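Local coordinates for protein condensin complex subunit 3 (Schizosaccharomyces pombe, PDB 5OQR) that serves as a regulatory subunit of condensin, the complex required to convert interphase chromatin into mitotic-like condensed chromosomes, at residues N53-L58 against C100-A105; A281-F286 against F317-I322; G535-K540 against F577-L582; E716-A721 against E756-H761. All coordinates share one frame; numbering follows the deposited sequence.

Contact 1. Residues N53-L58 against C100-A105; sequences NADRVL and CCQIIA
Leu58 and Ile103 mark the closest backbone approach, 7.3 Å from CA to CA, between two helix segments whose axes pass 11.7 Å apart and run in roughly the same direction, 28° from parallel. The wide spacing is bridged by side chains. Leu58, with CG anti to its own N (chi1 -171°), carries its CD2 methyl into the gap, where it meets Ile103 CG1 at 3.7 Å. The same methyl lies 3.9 Å from Gln102 CG, the leucine and the glutamine reaching past each other from opposing helices. Leu58 belongs to HEAT repeat 1 and segment 100-105 to HEAT repeat 2, so this packing joins consecutive units of the alpha-solenoid. Gln102 is extended through CB and CG, which brings its amide across to Asp55, with 2.8 Å between Gln102 NE2 and Asp55 OD1. Carboxylate and amide planes stand 73° apart, a steep twist rather than a flat pairing. On the other branch of the amide, Gln102 OE1 accepts a hydrogen bond from Arg99, while Asp55 also has a long, weak ion pair with Arg106. Were Gln102 a leucine, Asp55 OD1 would probably lose its close amide neighbour and Arg99 an acceptor. On helix 52-69, Arg56 and Val57 pack against the chain of another protein, the valine on an aromatic side chain there.

Contact 2. Residues A281-F286 against F317-I322; sequences AIKKFF and FNEICI
Lys283 and Glu319 form a salt bridge, with a hydrogen bond of 3.0 Å from Lys283 NZ to Glu319 OE1. The ammonium meets the anti lone pair of OE1, the one directed away from OE2. That second oxygen is not idle, since Arg315, one turn earlier on the same helix, makes a salt bridge to it through NE. The carboxylate therefore lies between two basic groups, which would be expected to favour its charged form. Lys283 is extended from CG to NZ and leads obliquely to Glu319, its CE passing 3.5 Å from Glu319 OE1.

The bridge spans helices 275-288 and 308-324, neighbouring elements of the all-helical HEAT-repeat superhelix. Their segments cross at -53° with axes 10.4 Å apart, and the backbones come nearest at Lys283 and Ile320. Beneath the salt bridge the lysine acts as an apolar surface: its CG lies 4.0 Å from Ile320 CG1 as the two chains slide past each other in opposite senses. Ile320 places CG1 beside its backbone N (chi1 -66°), and the terminal CD1 reaches in to 4.0 Å from Lys283 CA. The same CD1 approaches Phe286 CD2 obliquely, at 4.2 Å. Over the Phe286 ring, Phe285 presents an edge, its CD1 standing 3.7 Å above the ring centre. Phe285 continues the packing to Leu250, Ala251 and Ile255 of helix 240-257, while Ile282 touches Leu313 and Thr316 on helix 308-324.

Contact 3. Residues G535-K540 against F577-L582; sequences GSVVLK and FENAEL
Lys540, whose CD methylene meets Leu582 CD2 across the contact at 3.8 Å, has its NZ held by Tyr532 in two ways: a hydrogen bond to the tyrosine carbonyl oxygen and a cation-pi interaction with its ring. The chain runs extended and then bends at its last torsion (chi4 -78°), turning the ammonium away from Leu582 and leaving the methylenes as the apolar surface. The contact joins the N-terminal ends of helices 537-554 and 580-597 in the HEAT-repeat solenoid, segment 535-540 belonging to HEAT repeat 8. Ser536 occupies the N-cap of the first helix, and its OG accepts a weak capping bond from Leu539 N at 3.5 Å. Asn579 stands at the N-cap of the second helix, yet its side chain makes no capping bond and points across to Val537 instead. Leu582 packs against both residues of the first helix: its CD1 is 4.0 Å from Lys540 CB, and its CB is 4.3 Å from Val537 CG1. Both methyls of Val537 converge on a single amide oxygen, Asn579 OD1 lying 3.6 Å from CG2 and 3.8 Å from CG1.

Contact 4. Residues E716-A721 against E756-H761; sequences ESLPNA and ETYESH
Leu718 and Pro719 each set a carbon over the face of an aromatic ring on the opposing segment, giving two CH-pi contacts. Leu718 CD1 lies 3.5 Å from the centroid of the Tyr758 ring and only 10° off its normal, so the methyl is centred on the ring. Pro719 CG is 4.2 Å from the centroid of the His761 ring and 22° off the normal, displaced toward the rim near CE1 and NE2. In both pairs the side chains meet at about a right angle.

Apolar contact adds to this: Leu718 CB reaches Tyr758 CE2 at 3.4 Å, and Pro719 CD approaches Tyr758 CD2 obliquely at 4.4 Å. Tyr758 has CG anti to its backbone N (chi1 163°), which swings the ring toward Leu718. Replacement of Tyr758 by an alanine would probably leave Leu718 CD1 without the ring face it packs on and open a gap between the segments.

Hydrogen bonding stays within each segment or goes to residues outside the pair. Ser760 OG donates to Thr757 O at 2.6 Å, and Arg727 of helix 725-736 binds the carbonyl oxygens of Leu718 and Pro719.

The contact lies where helices 706-717 and 745-759 run out, the former in HEAT repeat 9; Leu718 and Tyr758 both touch Ile731 of helix 725-736, and Tyr758 also meets Leu773 of helix 767-785.

How the contacts relate
The four contacts follow one another in series along the chain, each closing before the next opens, and together they use eight different helices of a fold without strands. Centres of successive contacts are about 49, 39 and 43 Å apart, and no two contacts touch; the nearest atoms of contacts 3 and 4 are still about 25 Å apart. Yet contacts 1 and 4, near the two ends, lie only about 60 Å apart between centres, far less than the summed steps, so the solenoid bends back on itself. Contacts 1 and 3, and likewise 2 and 4, flank the chain's centre. Each is thus a separate local helix-to-helix joint in a curved HEAT-repeat scaffold, with another protein chain bound beside contact 1.

Contact 1. Residues N53-L58 against C100-A105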
loop_
_atom_site.group_PDB
_atom_site.type_symbol
_atom_site.label_atom_id
_atom_site.label_comp_id
_atom_site.label_asym_id
_atom_site.label_seq_id
_atom_site.Cartn_x
_atom_site.Cartn_y
_atom_site.Cartn_z
ATOM N N ASN A 53 8.385 -10.561 37.906
ATOM C CA ASN A 53 9.483 -10.584 38.865
ATOM C C ASN A 53 10.839 -10.622 38.177
ATOM O O ASN A 53 11.610 -9.660 38.260
ATOM C CB ASN A 53 9.356 -11.792 39.791
ATOM C CG ASN A 53 8.201 -11.667 40.751
ATOM O OD1 ASN A 53 7.461 -10.683 40.725
ATOM N ND2 ASN A 53 8.036 -12.664 41.609
ATOM N N ALA A 54 11.135 -11.737 37.508
ATOM C CA ALA A 54 12.434 -11.970 36.885
ATOM C C ALA A 54 12.988 -10.704 36.246
ATOM O O ALA A 54 14.194 -10.444 36.309
ATOM C CB ALA A 54 12.323 -13.080 35.840
ATOM N N ASP A 55 12.112 -9.909 35.631
ATOM C CA ASP A 55 12.546 -8.632 35.079
ATOM C C ASP A 55 12.821 -7.623 36.186
ATOM O O ASP A 55 13.809 -6.883 36.127
ATOM C CB ASP A 55 11.496 -8.104 34.102
ATOM C CG ASP A 55 11.262 -9.045 32.935
ATOM O OD1 ASP A 55 12.046 -8.995 31.963
ATOM O OD2 ASP A 55 10.297 -9.835 32.987
ATOM N N ARG A 56 11.967 -7.582 37.212
ATOM C CA ARG A 56 12.226 -6.703 38.350
ATOM C C ARG A 56 13.569 -7.029 38.987
ATOM O O ARG A 56 14.420 -6.148 39.159
ATOM C CB ARG A 56 11.109 -6.827 39.387
ATOM C CG ARG A 56 9.754 -6.334 38.923
ATOM C CD ARG A 56 8.904 -5.919 40.110
ATOM N NE ARG A 56 7.481 -5.896 39.788
ATOM C CZ ARG A 56 6.707 -6.976 39.737
ATOM N NH1 ARG A 56 7.215 -8.178 39.978
ATOM N NH2 ARG A 56 5.422 -6.856 39.435
ATOM N N VAL A 57 13.774 -8.297 39.351
ATOM C CA VAL A 57 15.054 -8.717 39.916
ATOM C C VAL A 57 16.188 -8.309 38.988
ATOM O O VAL A 57 17.192 -7.727 39.415
ATOM C CB VAL A 57 15.055 -10.235 40.169
ATOM C CG1 VAL A 57 16.403 -10.689 40.712
ATOM C CG2 VAL A 57 13.941 -10.613 41.137
ATOM N N LEU A 58 16.041 -8.611 37.698
ATOM C CA LEU A 58 17.078 -8.256 36.739
ATOM C C LEU A 58 17.219 -6.746 36.612
ATOM O O LEU A 58 18.329 -6.246 36.389
ATOM C CB LEU A 58 16.767 -8.893 35.384
ATOM C CG LEU A 58 17.829 -8.829 34.282
ATOM C CD1 LEU A 58 19.247 -8.937 34.830
ATOM C CD2 LEU A 58 17.567 -9.929 33.263
ATOM N N CYS A 100 19.598 -16.171 29.448
ATOM C CA CYS A 100 21.014 -15.883 29.243
ATOM C C CYS A 100 21.196 -14.698 28.304
ATOM O O CYS A 100 21.922 -13.747 28.620
ATOM C CB CYS A 100 21.726 -17.120 28.695
ATOM S SG CYS A 100 22.169 -18.344 29.950
ATOM N N CYS A 101 20.543 -14.736 27.141
ATOM C CA CYS A 101 20.608 -13.602 26.227
ATOM C C CYS A 101 20.009 -12.355 26.861
ATOM O O CYS A 101 20.537 -11.249 26.698
ATOM C CB CYS A 101 19.885 -13.939 24.924
ATOM S SG CYS A 101 20.697 -15.215 23.938
ATOM N N GLN A 102 18.902 -12.513 27.589
ATOM C CA GLN A 102 18.290 -11.379 28.273
ATOM C C GLN A 102 19.273 -10.733 29.240
ATOM O O GLN A 102 19.452 -9.510 29.240
ATOM C CB GLN A 102 17.032 -11.836 29.010
ATOM C CG GLN A 102 16.273 -10.723 29.712
ATOM C CD GLN A 102 15.107 -11.243 30.526
ATOM O OE1 GLN A 102 15.161 -12.341 31.076
ATOM N NE2 GLN A 102 14.041 -10.456 30.606
ATOM N N ILE A 103 19.925 -11.545 30.073
ATOM C CA ILE A 103 20.847 -11.007 31.067
ATOM C C ILE A 103 22.053 -10.374 30.384
ATOM O O ILE A 103 22.413 -9.226 30.666
ATOM C CB ILE A 103 21.274 -12.109 32.055
ATOM C CG1 ILE A 103 20.051 -12.671 32.786
ATOM C CG2 ILE A 103 22.267 -11.556 33.072
ATOM C CD1 ILE A 103 20.320 -13.962 33.525
ATOM N N ILE A 104 22.693 -11.111 29.476
ATOM C CA ILE A 104 23.897 -10.603 28.824
ATOM C C ILE A 104 23.614 -9.272 28.145
ATOM O O ILE A 104 24.422 -8.339 28.218
ATOM C CB ILE A 104 24.446 -11.643 27.830
ATOM C CG1 ILE A 104 24.979 -12.857 28.593
ATOM C CG2 ILE A 104 25.551 -11.036 26.958
ATOM C CD1 ILE A 104 25.357 -14.013 27.711
ATOM N N ALA A 105 22.465 -9.158 27.476
ATOM C CA ALA A 105 22.134 -7.922 26.776
ATOM C C ALA A 105 22.139 -6.734 27.727
ATOM O O ALA A 105 22.693 -5.674 27.415
ATOM C CB ALA A 105 20.772 -8.053 26.094
#

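Contact 2. Residues A281-F286 against F317-I322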
loop_
_atom_site.group_PDB
_atom_site.type_symbol
_atom_site.label_atom_id
_atom_site.label_comp_id
_atom_site.label_asym_id
_atom_site.label_seq_id
_atom_site.Cartn_x
_atom_site.Cartn_y
_atom_site.Cartn_z
ATOM N N ALA A 281 1.917 16.622 2.153
ATOM C CA ALA A 281 2.764 17.038 3.264
ATOM C C ALA A 281 2.284 18.354 3.863
ATOM O O ALA A 281 2.230 18.504 5.089
ATOM C CB ALA A 281 4.214 17.159 2.798
ATOM N N ILE A 282 1.929 19.320 3.017
ATOM C CA ILE A 282 1.442 20.603 3.514
ATOM C C ILE A 282 0.162 20.403 4.311
ATOM O O ILE A 282 0.009 20.928 5.419
ATOM C CB ILE A 282 1.236 21.586 2.346
ATOM C CG1 ILE A 282 2.579 21.928 1.699
ATOM C CG2 ILE A 282 0.544 22.865 2.823
ATOM C CD1 ILE A 282 2.460 22.675 0.385
ATOM N N LYS A 283 -0.782 19.643 3.755
ATOM C CA LYS A 283 -2.048 19.420 4.442
ATOM C C LYS A 283 -1.833 18.734 5.784
ATOM O O LYS A 283 -2.453 19.108 6.784
ATOM C CB LYS A 283 -2.981 18.595 3.558
ATOM C CG LYS A 283 -3.348 19.284 2.261
ATOM C CD LYS A 283 -4.452 18.559 1.525
ATOM C CE LYS A 283 -4.944 19.376 0.346
ATOM N NZ LYS A 283 -6.091 18.740 -0.348
ATOM N N LYS A 284 -0.955 17.733 5.827
ATOM C CA LYS A 284 -0.712 17.025 7.078
ATOM C C LYS A 284 0.017 17.908 8.082
ATOM O O LYS A 284 -0.256 17.843 9.284
ATOM C CB LYS A 284 0.079 15.744 6.811
ATOM C CG LYS A 284 -0.725 14.632 6.155
ATOM C CD LYS A 284 -1.965 14.293 6.968
ATOM C CE LYS A 284 -2.466 12.890 6.677
ATOM N NZ LYS A 284 -3.097 12.777 5.335
ATOM N N PHE A 285 0.950 18.735 7.613
ATOM C CA PHE A 285 1.619 19.667 8.513
ATOM C C PHE A 285 0.609 20.551 9.233
ATOM O O PHE A 285 0.719 20.775 10.444
ATOM C CB PHE A 285 2.618 20.523 7.736
ATOM C CG PHE A 285 3.234 21.625 8.550
ATOM C CD1 PHE A 285 2.666 22.887 8.572
ATOM C CD2 PHE A 285 4.377 21.399 9.296
ATOM C CE1 PHE A 285 3.224 23.902 9.320
ATOM C CE2 PHE A 285 4.942 22.411 10.048
ATOM C CZ PHE A 285 4.365 23.664 10.060
ATOM N N PHE A 286 -0.384 21.062 8.507
ATOM C CA PHE A 286 -1.365 21.957 9.102
ATOM C C PHE A 286 -2.480 21.223 9.830
ATOM O O PHE A 286 -3.233 21.860 10.571
ATOM C CB PHE A 286 -1.958 22.871 8.028
ATOM C CG PHE A 286 -1.018 23.946 7.572
ATOM C CD1 PHE A 286 -0.570 24.907 8.458
ATOM C CD2 PHE A 286 -0.582 23.997 6.263
ATOM C CE1 PHE A 286 0.297 25.897 8.049
ATOM C CE2 PHE A 286 0.285 24.986 5.846
ATOM C CZ PHE A 286 0.725 25.937 6.742
ATOM N N PHE A 317 -3.158 25.949 0.622
ATOM C CA PHE A 317 -3.855 26.713 1.650
ATOM C C PHE A 317 -5.292 26.992 1.228
ATOM O O PHE A 317 -6.232 26.808 2.008
ATOM C CB PHE A 317 -3.096 28.014 1.918
ATOM C CG PHE A 317 -3.851 29.005 2.755
ATOM C CD1 PHE A 317 -3.714 29.016 4.130
ATOM C CD2 PHE A 317 -4.682 29.939 2.165
ATOM C CE1 PHE A 317 -4.401 29.929 4.899
ATOM C CE2 PHE A 317 -5.373 30.854 2.930
ATOM C CZ PHE A 317 -5.230 30.850 4.298
ATOM N N ASN A 318 -5.475 27.439 -0.014
ATOM C CA ASN A 318 -6.818 27.664 -0.536
ATOM C C ASN A 318 -7.606 26.360 -0.590
ATOM O O ASN A 318 -8.813 26.343 -0.324
ATOM C CB ASN A 318 -6.723 28.305 -1.922
ATOM C CG ASN A 318 -8.077 28.609 -2.524
ATOM O OD1 ASN A 318 -8.793 29.486 -2.052
ATOM N ND2 ASN A 318 -8.425 27.896 -3.586
ATOM N N GLU A 319 -6.937 25.258 -0.922
ATOM C CA GLU A 319 -7.606 23.963 -0.975
ATOM C C GLU A 319 -8.081 23.528 0.407
ATOM O O GLU A 319 -9.197 23.018 0.555
ATOM C CB GLU A 319 -6.657 22.925 -1.569
ATOM C CG GLU A 319 -7.334 21.833 -2.367
ATOM C CD GLU A 319 -6.383 21.160 -3.335
ATOM O OE1 GLU A 319 -5.778 20.134 -2.961
ATOM O OE2 GLU A 319 -6.225 21.669 -4.466
ATOM N N ILE A 320 -7.247 23.725 1.429
ATOM C CA ILE A 320 -7.616 23.348 2.791
ATOM C C ILE A 320 -8.822 24.155 3.254
ATOM O O ILE A 320 -9.849 23.600 3.661
ATOM C CB ILE A 320 -6.419 23.536 3.741
ATOM C CG1 ILE A 320 -5.296 22.562 3.382
ATOM C CG2 ILE A 320 -6.838 23.342 5.196
ATOM C CD1 ILE A 320 -3.964 22.909 4.005
ATOM N N CYS A 321 -8.711 25.484 3.201
ATOM C CA CYS A 321 -9.747 26.343 3.764
ATOM C C CYS A 321 -11.108 26.063 3.142
ATOM O O CYS A 321 -12.136 26.140 3.824
ATOM C CB CYS A 321 -9.365 27.809 3.575
ATOM S SG CYS A 321 -7.909 28.314 4.506
ATOM N N ILE A 322 -11.143 25.746 1.848
ATOM C CA ILE A 322 -12.411 25.432 1.197
ATOM C C ILE A 322 -12.986 24.138 1.757
ATOM O O ILE A 322 -14.173 24.058 2.093
ATOM C CB ILE A 322 -12.225 25.361 -0.330
ATOM C CG1 ILE A 322 -11.930 26.759 -0.880
ATOM C CG2 ILE A 322 -13.466 24.776 -1.004
ATOM C CD1 ILE A 322 -11.620 26.804 -2.360
#

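Contact 3. Residues G535-K540 against F577-L582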
loop_
_atom_site.group_PDB
_atom_site.type_symbol
_atom_site.label_atom_id
_atom_site.label_comp_id
_atom_site.label_asym_id
_atom_site.label_seq_id
_atom_site.Cartn_x
_atom_site.Cartn_y
_atom_site.Cartn_z
ATOM N N GLY A 535 -2.736 -2.775 -35.426
ATOM C CA GLY A 535 -2.110 -1.565 -34.948
ATOM C C GLY A 535 -1.004 -1.829 -33.936
ATOM O O GLY A 535 -0.812 -2.938 -33.449
ATOM N N SER A 536 -0.271 -0.764 -33.625
ATOM C CA SER A 536 0.810 -0.842 -32.659
ATOM C C SER A 536 0.242 -0.980 -31.248
ATOM O O SER A 536 -0.970 -0.962 -31.027
ATOM C CB SER A 536 1.701 0.393 -32.764
ATOM O OG SER A 536 1.023 1.548 -32.307
ATOM N N VAL A 537 1.142 -1.117 -30.273
ATOM C CA VAL A 537 0.717 -1.224 -28.881
ATOM C C VAL A 537 -0.018 0.038 -28.451
ATOM O O VAL A 537 -1.052 -0.029 -27.776
ATOM C CB VAL A 537 1.930 -1.514 -27.977
ATOM C CG1 VAL A 537 1.531 -1.488 -26.507
ATOM C CG2 VAL A 537 2.534 -2.860 -28.332
ATOM N N VAL A 538 0.505 1.207 -28.826
ATOM C CA VAL A 538 -0.174 2.459 -28.502
ATOM C C VAL A 538 -1.584 2.453 -29.071
ATOM O O VAL A 538 -2.522 2.971 -28.453
ATOM C CB VAL A 538 0.644 3.656 -29.022
ATOM C CG1 VAL A 538 -0.136 4.961 -28.872
ATOM C CG2 VAL A 538 1.967 3.749 -28.285
ATOM N N LEU A 539 -1.756 1.874 -30.257
ATOM C CA LEU A 539 -3.069 1.840 -30.885
ATOM C C LEU A 539 -3.965 0.796 -30.232
ATOM O O LEU A 539 -5.176 1.003 -30.109
ATOM C CB LEU A 539 -2.916 1.564 -32.381
ATOM C CG LEU A 539 -3.792 2.375 -33.340
ATOM C CD1 LEU A 539 -3.574 3.870 -33.176
ATOM C CD2 LEU A 539 -3.506 1.965 -34.775
ATOM N N LYS A 540 -3.385 -0.328 -29.803
ATOM C CA LYS A 540 -4.152 -1.317 -29.056
ATOM C C LYS A 540 -4.705 -0.719 -27.772
ATOM O O LYS A 540 -5.863 -0.959 -27.415
ATOM C CB LYS A 540 -3.279 -2.529 -28.742
ATOM C CG LYS A 540 -2.914 -3.373 -29.944
ATOM C CD LYS A 540 -1.900 -4.435 -29.559
ATOM C CE LYS A 540 -1.487 -5.277 -30.747
ATOM N NZ LYS A 540 -2.516 -6.291 -31.098
ATOM N N PHE A 577 1.443 -10.779 -21.325
ATOM C CA PHE A 577 2.396 -10.498 -20.259
ATOM C C PHE A 577 3.683 -9.879 -20.785
ATOM O O PHE A 577 4.518 -9.447 -19.983
ATOM C CB PHE A 577 2.707 -11.781 -19.476
ATOM C CG PHE A 577 3.473 -12.810 -20.264
ATOM C CD1 PHE A 577 4.813 -13.042 -20.004
ATOM C CD2 PHE A 577 2.853 -13.546 -21.260
ATOM C CE1 PHE A 577 5.519 -13.984 -20.723
ATOM C CE2 PHE A 577 3.554 -14.489 -21.983
ATOM C CZ PHE A 577 4.888 -14.710 -21.715
ATOM N N GLU A 578 3.859 -9.820 -22.107
ATOM C CA GLU A 578 5.008 -9.131 -22.682
ATOM C C GLU A 578 4.882 -7.621 -22.520
ATOM O O GLU A 578 5.886 -6.926 -22.321
ATOM C CB GLU A 578 5.143 -9.491 -24.162
ATOM C CG GLU A 578 5.061 -10.982 -24.480
ATOM C CD GLU A 578 6.300 -11.748 -24.056
ATOM O OE1 GLU A 578 6.899 -11.393 -23.018
ATOM O OE2 GLU A 578 6.679 -12.702 -24.768
ATOM N N ASN A 579 3.663 -7.096 -22.608
ATOM C CA ASN A 579 3.395 -5.662 -22.524
ATOM C C ASN A 579 2.686 -5.387 -21.201
ATOM O O ASN A 579 1.463 -5.485 -21.103
ATOM C CB ASN A 579 2.558 -5.198 -23.707
ATOM C CG ASN A 579 3.359 -5.115 -24.989
ATOM O OD1 ASN A 579 3.995 -4.100 -25.270
ATOM N ND2 ASN A 579 3.333 -6.183 -25.776
ATOM N N ALA A 580 3.468 -5.029 -20.183
ATOM C CA ALA A 580 2.897 -4.744 -18.872
ATOM C C ALA A 580 1.814 -3.678 -18.955
ATOM O O ALA A 580 0.782 -3.775 -18.281
ATOM C CB ALA A 580 4.000 -4.307 -17.907
ATOM N N GLU A 581 2.028 -2.650 -19.777
ATOM C CA GLU A 581 1.060 -1.562 -19.870
ATOM C C GLU A 581 -0.224 -2.031 -20.543
ATOM O O GLU A 581 -1.326 -1.763 -20.056
ATOM C CB GLU A 581 1.664 -0.385 -20.634
ATOM C CG GLU A 581 0.936 0.929 -20.409
ATOM C CD GLU A 581 1.250 1.967 -21.471
ATOM O OE1 GLU A 581 2.110 1.697 -22.335
ATOM O OE2 GLU A 581 0.632 3.052 -21.443
ATOM N N LEU A 582 -0.098 -2.728 -21.672
ATOM C CA LEU A 582 -1.275 -3.231 -22.371
ATOM C C LEU A 582 -1.997 -4.281 -21.536
ATOM O O LEU A 582 -3.227 -4.253 -21.412
ATOM C CB LEU A 582 -0.866 -3.809 -23.726
ATOM C CG LEU A 582 -1.964 -4.492 -24.543
ATOM C CD1 LEU A 582 -3.092 -3.527 -24.855
ATOM C CD2 LEU A 582 -1.386 -5.071 -25.821
#

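Contact 4. Residues E716-A721 against E756-H761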
loop_
_atom_site.group_PDB
_atom_site.type_symbol
_atom_site.label_atom_id
_atom_site.label_comp_id
_atom_site.label_asym_id
_atom_site.label_seq_id
_atom_site.Cartn_x
_atom_site.Cartn_y
_atom_site.Cartn_z
ATOM N N GLU A 716 -18.418 -32.635 -7.916
ATOM C CA GLU A 716 -18.644 -32.887 -9.333
ATOM C C GLU A 716 -17.378 -32.771 -10.169
ATOM O O GLU A 716 -17.363 -33.249 -11.307
ATOM C CB GLU A 716 -19.700 -31.920 -9.866
ATOM C CG GLU A 716 -21.114 -32.259 -9.435
ATOM C CD GLU A 716 -22.096 -31.145 -9.727
ATOM O OE1 GLU A 716 -21.655 -30.053 -10.139
ATOM O OE2 GLU A 716 -23.311 -31.362 -9.547
ATOM N N SER A 717 -16.318 -32.160 -9.639
ATOM C CA SER A 717 -15.080 -31.975 -10.382
ATOM C C SER A 717 -13.981 -32.945 -9.973
ATOM O O SER A 717 -12.997 -33.082 -10.707
ATOM C CB SER A 717 -14.570 -30.540 -10.207
ATOM O OG SER A 717 -13.866 -30.399 -8.988
ATOM N N LEU A 718 -14.116 -33.614 -8.828
ATOM C CA LEU A 718 -13.092 -34.564 -8.408
ATOM C C LEU A 718 -12.824 -35.644 -9.448
ATOM O O LEU A 718 -11.652 -36.018 -9.619
ATOM C CB LEU A 718 -13.490 -35.197 -7.070
ATOM C CG LEU A 718 -13.473 -34.279 -5.847
ATOM C CD1 LEU A 718 -14.128 -34.972 -4.666
ATOM C CD2 LEU A 718 -12.060 -33.852 -5.501
ATOM N N PRO A 719 -13.822 -36.187 -10.152
ATOM C CA PRO A 719 -13.510 -37.188 -11.185
ATOM C C PRO A 719 -12.552 -36.680 -12.250
ATOM O O PRO A 719 -11.644 -37.411 -12.660
ATOM C CB PRO A 719 -14.889 -37.520 -11.770
ATOM C CG PRO A 719 -15.846 -37.192 -10.690
ATOM C CD PRO A 719 -15.273 -36.015 -9.974
ATOM N N ASN A 720 -12.731 -35.440 -12.711
ATOM C CA ASN A 720 -11.868 -34.902 -13.755
ATOM C C ASN A 720 -10.488 -34.537 -13.229
ATOM O O ASN A 720 -9.548 -34.415 -14.021
ATOM C CB ASN A 720 -12.524 -33.684 -14.400
ATOM C CG ASN A 720 -13.863 -34.010 -15.024
ATOM O OD1 ASN A 720 -14.055 -35.094 -15.573
ATOM N ND2 ASN A 720 -14.801 -33.075 -14.937
ATOM N N ALA A 721 -10.343 -34.358 -11.919
ATOM C CA ALA A 721 -9.022 -34.191 -11.339
ATOM C C ALA A 721 -8.200 -35.458 -11.550
ATOM O O ALA A 721 -8.731 -36.547 -11.782
ATOM C CB ALA A 721 -9.123 -33.871 -9.849
ATOM N N GLU A 756 -22.348 -38.643 -2.044
ATOM C CA GLU A 756 -22.552 -40.053 -2.360
ATOM C C GLU A 756 -22.272 -40.344 -3.826
ATOM O O GLU A 756 -21.664 -41.368 -4.154
ATOM C CB GLU A 756 -23.977 -40.464 -1.998
ATOM C CG GLU A 756 -24.266 -40.421 -0.508
ATOM C CD GLU A 756 -25.734 -40.642 -0.191
ATOM O OE1 GLU A 756 -26.085 -40.682 1.008
ATOM O OE2 GLU A 756 -26.537 -40.774 -1.139
ATOM N N THR A 757 -22.716 -39.467 -4.726
ATOM C CA THR A 757 -22.443 -39.667 -6.145
ATOM C C THR A 757 -20.947 -39.790 -6.402
ATOM O O THR A 757 -20.516 -40.615 -7.216
ATOM C CB THR A 757 -23.032 -38.518 -6.960
ATOM O OG1 THR A 757 -24.455 -38.498 -6.801
ATOM C CG2 THR A 757 -22.694 -38.668 -8.446
ATOM N N TYR A 758 -20.139 -38.973 -5.726
ATOM C CA TYR A 758 -18.696 -39.071 -5.901
ATOM C C TYR A 758 -18.156 -40.359 -5.296
ATOM O O TYR A 758 -17.277 -41.005 -5.876
ATOM C CB TYR A 758 -17.999 -37.861 -5.280
ATOM C CG TYR A 758 -16.526 -38.098 -5.061
ATOM C CD1 TYR A 758 -16.030 -38.364 -3.795
ATOM C CD2 TYR A 758 -15.637 -38.085 -6.123
ATOM C CE1 TYR A 758 -14.687 -38.595 -3.591
ATOM C CE2 TYR A 758 -14.292 -38.315 -5.931
ATOM C CZ TYR A 758 -13.822 -38.572 -4.662
ATOM O OH TYR A 758 -12.483 -38.804 -4.462
ATOM N N GLU A 759 -18.662 -40.743 -4.122
ATOM C CA GLU A 759 -18.213 -41.980 -3.494
ATOM C C GLU A 759 -18.507 -43.191 -4.368
ATOM O O GLU A 759 -17.737 -44.156 -4.369
ATOM C CB GLU A 759 -18.878 -42.140 -2.127
ATOM C CG GLU A 759 -18.496 -41.071 -1.120
ATOM C CD GLU A 759 -17.129 -41.304 -0.510
ATOM O OE1 GLU A 759 -16.881 -40.811 0.611
ATOM O OE2 GLU A 759 -16.300 -41.986 -1.149
ATOM N N SER A 760 -19.605 -43.157 -5.126
ATOM C CA SER A 760 -19.959 -44.289 -5.973
ATOM C C SER A 760 -18.930 -44.537 -7.068
ATOM O O SER A 760 -18.933 -45.615 -7.670
ATOM C CB SER A 760 -21.337 -44.068 -6.600
ATOM O OG SER A 760 -21.295 -43.061 -7.596
ATOM N N HIS A 761 -18.055 -43.567 -7.346
ATOM C CA HIS A 761 -16.985 -43.801 -8.309
ATOM C C HIS A 761 -16.008 -44.855 -7.810
ATOM O O HIS A 761 -15.370 -45.537 -8.619
ATOM C CB HIS A 761 -16.241 -42.498 -8.606
ATOM C CG HIS A 761 -16.822 -41.714 -9.740
ATOM N ND1 HIS A 761 -17.946 -40.928 -9.607
ATOM C CD2 HIS A 761 -16.431 -41.596 -11.032
ATOM C CE1 HIS A 761 -18.223 -40.360 -10.767
ATOM N NE2 HIS A 761 -17.319 -40.749 -11.648
#